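Local structure of cytochrome CH (1QN2) at residues K30-A35 and L55-A60; S47-K52 and K71-T76. The protein is a cytochrome c2-like electron-transport protein that holds one heme c and probably shuttles electrons between redox partners. All blocks are in the same frame, centred on the assembly; numbering follows the deposited sequence.

Interaction 1 of 2, residues K30-A35 and L55-A60; sequences KGVVGA and LTWDQA. With HEC (heme c), chain D.
W57, the centre of an inverse gamma turn, bonds through both its backbone N and O to A35 and G34, while its indole N-H binds the heme. Its partners lie in the type II beta turn V32-A35 of the class I cytochrome c fold. W57 N donates to A35 O at 2.8 Å, nearly straight on at both ends. G34 N gives its hydrogen to W57 O at 2.8 Å, but from above the carbonyl plane, 50° out of it. At the backbone angles of G34 a CB would be jammed against V33 O, which calls for glycine. V32 O also lies 3.4 Å from W57 CB. The heme methyl CMA lies over one face of the indole, and W65 meets the same ring system with its plane turned about 40°. From the ring edge, in plane, W57 NE1 donates to heme O1A at 2.7 Å. A phenylalanine in place of W57 has no N-H, and would probably leave heme O1A without this donor and the carboxylate less firmly set. Beside that bond, V32 CG2 approaches W57 CD1 obliquely at 3.6 Å.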
# COMPACT_ATOMS: atom_id res chain seq x y z
N LYS A 30 3.12 -6.05 6.36
CA LYS A 30 4.22 -7.03 6.31
C LYS A 30 4.06 -7.95 5.11
O LYS A 30 3.02 -8.56 4.92
CB LYS A 30 4.29 -7.83 7.60
CG LYS A 30 5.39 -8.88 7.66
CD LYS A 30 5.32 -9.62 9.00
CE LYS A 30 6.22 -10.84 9.03
NZ LYS A 30 5.78 -11.82 10.06
N GLY A 31 5.12 -8.03 4.30
CA GLY A 31 5.12 -8.88 3.13
C GLY A 31 4.06 -8.55 2.10
O GLY A 31 3.58 -9.42 1.37
N VAL A 32 3.69 -7.27 2.01
CA VAL A 32 2.67 -6.87 1.05
C VAL A 32 3.18 -6.85 -0.37
O VAL A 32 2.41 -7.02 -1.32
CB VAL A 32 2.06 -5.50 1.41
CG1 VAL A 32 3.10 -4.40 1.19
CG2 VAL A 32 0.81 -5.30 0.56
N VAL A 33 4.48 -6.63 -0.59
CA VAL A 33 4.96 -6.59 -1.96
C VAL A 33 4.93 -7.93 -2.65
O VAL A 33 5.57 -8.89 -2.24
CB VAL A 33 6.35 -5.94 -2.08
CG1 VAL A 33 6.67 -5.73 -3.55
CG2 VAL A 33 6.28 -4.58 -1.38
N GLY A 34 4.16 -8.00 -3.74
CA GLY A 34 4.06 -9.23 -4.49
C GLY A 34 2.94 -10.11 -3.97
O GLY A 34 2.70 -11.21 -4.46
N ALA A 35 2.22 -9.63 -2.95
CA ALA A 35 1.13 -10.44 -2.41
C ALA A 35 -0.18 -10.14 -3.14
O ALA A 35 -0.31 -9.14 -3.84
CB ALA A 35 0.97 -10.18 -0.92
N LEU A 55 -6.13 -8.11 -7.91
CA LEU A 55 -4.82 -7.53 -8.16
C LEU A 55 -3.71 -8.22 -7.37
O LEU A 55 -3.91 -8.83 -6.32
CB LEU A 55 -4.83 -6.04 -7.71
CG LEU A 55 -5.65 -5.04 -8.52
CD1 LEU A 55 -5.60 -3.66 -7.90
CD2 LEU A 55 -5.27 -4.98 -9.99
N THR A 56 -2.51 -8.12 -7.94
CA THR A 56 -1.28 -8.61 -7.33
C THR A 56 -0.40 -7.37 -7.06
O THR A 56 -0.17 -6.60 -7.99
CB THR A 56 -0.50 -9.56 -8.24
OG1 THR A 56 -1.11 -10.86 -8.23
CG2 THR A 56 0.94 -9.71 -7.73
N TRP A 57 0.04 -7.19 -5.82
CA TRP A 57 0.82 -6.03 -5.49
C TRP A 57 2.20 -5.99 -6.09
O TRP A 57 3.20 -5.94 -5.36
CB TRP A 57 0.83 -5.73 -4.01
CG TRP A 57 -0.50 -5.25 -3.50
CD1 TRP A 57 -1.17 -5.68 -2.40
CD2 TRP A 57 -1.33 -4.24 -4.11
NE1 TRP A 57 -2.35 -4.99 -2.26
CE2 TRP A 57 -2.49 -4.12 -3.31
CE3 TRP A 57 -1.19 -3.41 -5.22
CZ2 TRP A 57 -3.49 -3.19 -3.59
CZ3 TRP A 57 -2.20 -2.52 -5.52
CH2 TRP A 57 -3.34 -2.42 -4.70
N ASP A 58 2.30 -6.00 -7.42
CA ASP A 58 3.66 -5.91 -8.02
C ASP A 58 4.04 -4.42 -8.03
O ASP A 58 3.21 -3.63 -7.56
CB ASP A 58 3.67 -6.49 -9.41
CG ASP A 58 2.77 -5.85 -10.43
OD1 ASP A 58 2.09 -4.84 -10.17
OD2 ASP A 58 2.72 -6.38 -11.57
N GLN A 59 5.20 -4.03 -8.53
CA GLN A 59 5.59 -2.62 -8.53
C GLN A 59 4.64 -1.77 -9.35
O GLN A 59 4.30 -0.64 -8.96
CB GLN A 59 7.02 -2.48 -9.06
CG GLN A 59 7.60 -3.79 -9.58
CD GLN A 59 8.00 -4.73 -8.46
OE1 GLN A 59 8.92 -4.43 -7.69
NE2 GLN A 59 7.32 -5.86 -8.36
N ALA A 60 4.20 -2.28 -10.49
CA ALA A 60 3.30 -1.58 -11.38
C ALA A 60 1.98 -1.24 -10.70
O ALA A 60 1.54 -0.09 -10.72
CB ALA A 60 3.06 -2.36 -12.65
FE HEC D . -3.29 2.09 3.16
CHA HEC D . -4.84 -0.82 2.23
CHB HEC D . -0.44 1.10 1.50
CHC HEC D . -1.98 5.27 3.51
CHD HEC D . -5.82 2.86 5.25
NA HEC D . -2.72 0.41 2.08
C1A HEC D . -3.54 -0.66 1.78
C2A HEC D . -2.81 -1.50 0.99
C3A HEC D . -1.57 -0.96 0.78
C4A HEC D . -1.52 0.23 1.46
CMA HEC D . -0.55 -1.69 -0.08
CAA HEC D . -3.27 -2.82 0.42
CBA HEC D . -2.87 -3.94 1.38
CGA HEC D . -3.45 -5.30 1.04
O1A HEC D . -3.90 -5.57 -0.10
O2A HEC D . -3.10 -6.27 1.77
NB HEC D . -1.50 3.02 2.65
C1B HEC D . -0.47 2.39 2.00
C2B HEC D . 0.60 3.25 2.06
C3B HEC D . 0.17 4.47 2.52
C4B HEC D . -1.14 4.30 2.96
CMB HEC D . 2.01 3.08 1.51
CAB HEC D . 0.94 5.63 2.52
CBB HEC D . 1.28 6.27 1.33
NC HEC D . -3.84 3.81 4.18
C1C HEC D . -3.13 4.97 4.24
C2C HEC D . -3.77 5.76 5.17
C3C HEC D . -4.83 5.08 5.70
C4C HEC D . -4.89 3.86 5.05
CMC HEC D . -3.49 7.14 5.74
CAC HEC D . -5.71 5.55 6.68
CBC HEC D . -6.36 6.78 6.61
ND HEC D . -5.05 1.14 3.67
C1D HEC D . -5.96 1.70 4.52
C2D HEC D . -7.05 0.86 4.51
C3D HEC D . -6.77 -0.18 3.68
C4D HEC D . -5.53 -0.01 3.12
CMD HEC D . -8.38 0.91 5.24
CAD HEC D . -7.71 -1.32 3.33
CBD HEC D . -8.33 -0.82 2.01
CGD HEC D . -9.55 -1.62 1.59
O1D HEC D . -10.19 -1.19 0.59
O2D HEC D . -9.87 -2.71 2.12

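Interaction 2 of 2, residues S47-K52 and K71-T76. With HEC (heme c), chain D.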
# COMPACT_ATOMS: atom_id res chain seq x y z
N SER A 47 -12.36 -4.24 2.13
CA SER A 47 -13.62 -3.85 1.46
C SER A 47 -13.92 -4.88 0.36
O SER A 47 -13.03 -5.63 -0.05
CB SER A 47 -13.35 -2.49 0.75
OG SER A 47 -12.47 -2.72 -0.34
N ASP A 48 -15.15 -4.94 -0.14
CA ASP A 48 -15.42 -5.92 -1.20
C ASP A 48 -14.61 -5.56 -2.45
O ASP A 48 -14.14 -6.42 -3.19
CB ASP A 48 -16.91 -5.91 -1.54
CG ASP A 48 -17.66 -7.05 -0.87
OD1 ASP A 48 -17.31 -8.22 -1.12
OD2 ASP A 48 -18.59 -6.76 -0.09
N ALA A 49 -14.49 -4.25 -2.67
CA ALA A 49 -13.77 -3.74 -3.82
C ALA A 49 -12.35 -4.24 -3.89
O ALA A 49 -11.88 -4.75 -4.92
CB ALA A 49 -13.84 -2.22 -3.87
N LEU A 50 -11.59 -4.10 -2.80
CA LEU A 50 -10.20 -4.58 -2.88
C LEU A 50 -10.13 -6.08 -2.96
O LEU A 50 -9.38 -6.68 -3.76
CB LEU A 50 -9.43 -4.08 -1.64
CG LEU A 50 -7.90 -4.24 -1.82
CD1 LEU A 50 -7.47 -3.53 -3.10
CD2 LEU A 50 -7.19 -3.55 -0.64
N LYS A 51 -10.89 -6.77 -2.11
CA LYS A 51 -10.82 -8.22 -2.16
C LYS A 51 -11.21 -8.82 -3.48
O LYS A 51 -10.68 -9.87 -3.89
CB LYS A 51 -11.49 -8.87 -0.98
CG LYS A 51 -12.87 -9.42 -1.09
CD LYS A 51 -13.28 -10.11 0.21
CE LYS A 51 -12.93 -9.21 1.39
NZ LYS A 51 -11.82 -9.77 2.21
N LYS A 52 -12.12 -8.20 -4.24
CA LYS A 52 -12.51 -8.76 -5.53
C LYS A 52 -11.69 -8.19 -6.68
O LYS A 52 -11.88 -8.59 -7.84
CB LYS A 52 -14.00 -8.49 -5.78
CG LYS A 52 -14.94 -9.03 -4.73
CD LYS A 52 -15.73 -10.24 -5.17
CE LYS A 52 -16.55 -10.84 -4.03
NZ LYS A 52 -17.71 -9.98 -3.67
N LYS A 71 -8.95 5.71 -7.58
CA LYS A 71 -9.09 5.55 -9.04
C LYS A 71 -8.65 4.16 -9.46
O LYS A 71 -9.13 3.60 -10.44
CB LYS A 71 -8.25 6.61 -9.75
CG LYS A 71 -8.03 6.34 -11.23
CD LYS A 71 -6.82 7.11 -11.73
CE LYS A 71 -6.55 6.84 -13.20
NZ LYS A 71 -6.29 8.09 -13.97
N LYS A 72 -7.72 3.59 -8.69
CA LYS A 72 -7.21 2.24 -8.99
C LYS A 72 -8.23 1.19 -8.55
O LYS A 72 -8.46 0.17 -9.20
CB LYS A 72 -5.91 2.03 -8.18
CG LYS A 72 -5.29 0.65 -8.39
CD LYS A 72 -5.04 0.42 -9.88
CE LYS A 72 -4.20 -0.84 -10.06
NZ LYS A 72 -3.92 -1.05 -11.51
N VAL A 73 -8.84 1.46 -7.41
CA VAL A 73 -9.83 0.52 -6.88
C VAL A 73 -11.04 1.29 -6.36
O VAL A 73 -11.20 1.53 -5.16
CB VAL A 73 -9.25 -0.33 -5.74
CG1 VAL A 73 -10.36 -1.26 -5.20
CG2 VAL A 73 -8.11 -1.23 -6.29
N PRO A 74 -11.92 1.68 -7.30
CA PRO A 74 -13.11 2.42 -6.85
C PRO A 74 -13.83 1.64 -5.75
O PRO A 74 -14.09 0.45 -5.88
CB PRO A 74 -13.97 2.49 -8.11
CG PRO A 74 -12.95 2.45 -9.22
CD PRO A 74 -11.91 1.42 -8.74
N GLY A 75 -14.12 2.35 -4.67
CA GLY A 75 -14.80 1.74 -3.55
C GLY A 75 -13.89 1.26 -2.43
O GLY A 75 -14.39 0.71 -1.44
N THR A 76 -12.57 1.44 -2.54
CA THR A 76 -11.71 0.98 -1.44
C THR A 76 -11.98 1.78 -0.18
O THR A 76 -12.41 2.94 -0.22
CB THR A 76 -10.22 1.18 -1.82
OG1 THR A 76 -9.41 0.88 -0.66
CG2 THR A 76 -9.98 2.62 -2.23
FE HEC D . -3.29 2.09 3.16
CHA HEC D . -4.84 -0.82 2.23
CHB HEC D . -0.44 1.10 1.50
CHC HEC D . -1.98 5.27 3.51
CHD HEC D . -5.82 2.86 5.25
NA HEC D . -2.72 0.41 2.08
C1A HEC D . -3.54 -0.66 1.78
C2A HEC D . -2.81 -1.50 0.99
C3A HEC D . -1.57 -0.96 0.78
C4A HEC D . -1.52 0.23 1.46
CMA HEC D . -0.55 -1.69 -0.08
CAA HEC D . -3.27 -2.82 0.42
CBA HEC D . -2.87 -3.94 1.38
CGA HEC D . -3.45 -5.30 1.04
O1A HEC D . -3.90 -5.57 -0.10
O2A HEC D . -3.10 -6.27 1.77
NB HEC D . -1.50 3.02 2.65
C1B HEC D . -0.47 2.39 2.00
C2B HEC D . 0.60 3.25 2.06
C3B HEC D . 0.17 4.47 2.52
C4B HEC D . -1.14 4.30 2.96
CMB HEC D . 2.01 3.08 1.51
CAB HEC D . 0.94 5.63 2.52
CBB HEC D . 1.28 6.27 1.33
NC HEC D . -3.84 3.81 4.18
C1C HEC D . -3.13 4.97 4.24
C2C HEC D . -3.77 5.76 5.17
C3C HEC D . -4.83 5.08 5.70
C4C HEC D . -4.89 3.86 5.05
CMC HEC D . -3.49 7.14 5.74
CAC HEC D . -5.71 5.55 6.68
CBC HEC D . -6.36 6.78 6.61
ND HEC D . -5.05 1.14 3.67
C1D HEC D . -5.96 1.70 4.52
C2D HEC D . -7.05 0.86 4.51
C3D HEC D . -6.77 -0.18 3.68
C4D HEC D . -5.53 -0.01 3.12
CMD HEC D . -8.38 0.91 5.24
CAD HEC D . -7.71 -1.32 3.33
CBD HEC D . -8.33 -0.82 2.01
CGD HEC D . -9.55 -1.62 1.59
O1D HEC D . -10.19 -1.19 0.59
O2D HEC D . -9.87 -2.71 2.12
O HOH W 1 -16.19 -2.28 -1.44
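In S47, a first torsion of 70° puts OG between the backbone N and the carbonyl carbon, while in T76 OG1 stands anti to the backbone N (chi1 172°); the two hydroxyls thereby converge on heme O1D. S47 OG donates to O1D at 2.9 Å and T76 OG1 donates to it at 2.5 Å. S47 N binds the other oxygen of this propionate, O2D, so three bonds fix the carboxylate from both segments. The same S47 is an N-cap: its OG also accepts from L50 N, nearly straight (172°), which fastens the start of helix 48-53 to the propionate site. T76 OG1 likewise accepts from M78 N, next to K77, whose backbone N also binds the heme.

Across the segments no direct hydrogen bond forms, and contact is made by apolar groups and the backbone of the type II turn V73-T76. A49 CB presses on P74 O at 3.4 Å, and V73 CG1 lies 3.8 Å from the same methyl. A side chain on G75 would point at A49, its CB would come tightly against A49 CB, and it would be jammed against P74 O as well, which calls for glycine at G75. L50 CD1 meets V73 CG2 at 4.0 Å, the two side chains crossing at about a right angle. Water 1 takes the A49 N-H and gives a weak bond to G75 O.

The turn following helix 69-72 thus packs against the first turn of helix 48-53, while V73 and T76 also touch W65 on helix 59-67; the chain has no strands.

Overall arrangement
Both contacts are partly buried, each with two buried and two exposed among seven touching residues; neither is fully core, but interaction 1 lies nearer the chain centre (about 8 Å, centre to centre) than interaction 2 (about 13 Å). Both pair a type II turn with a segment containing the start of a helix, and both bind heme propionates, but at different carboxylates: interaction 1 uses one indole N-H, interaction 2 two hydroxyls and a backbone N. Direct backbone hydrogen bonds join 30-35 to 55-60, whereas 47-52 and 71-76 meet through apolar side chains, a methyl against turn backbone, and a water whose bond to G75 O is weak. L55 CD1 lies 3.8 Å from V73 CG2, linking the two.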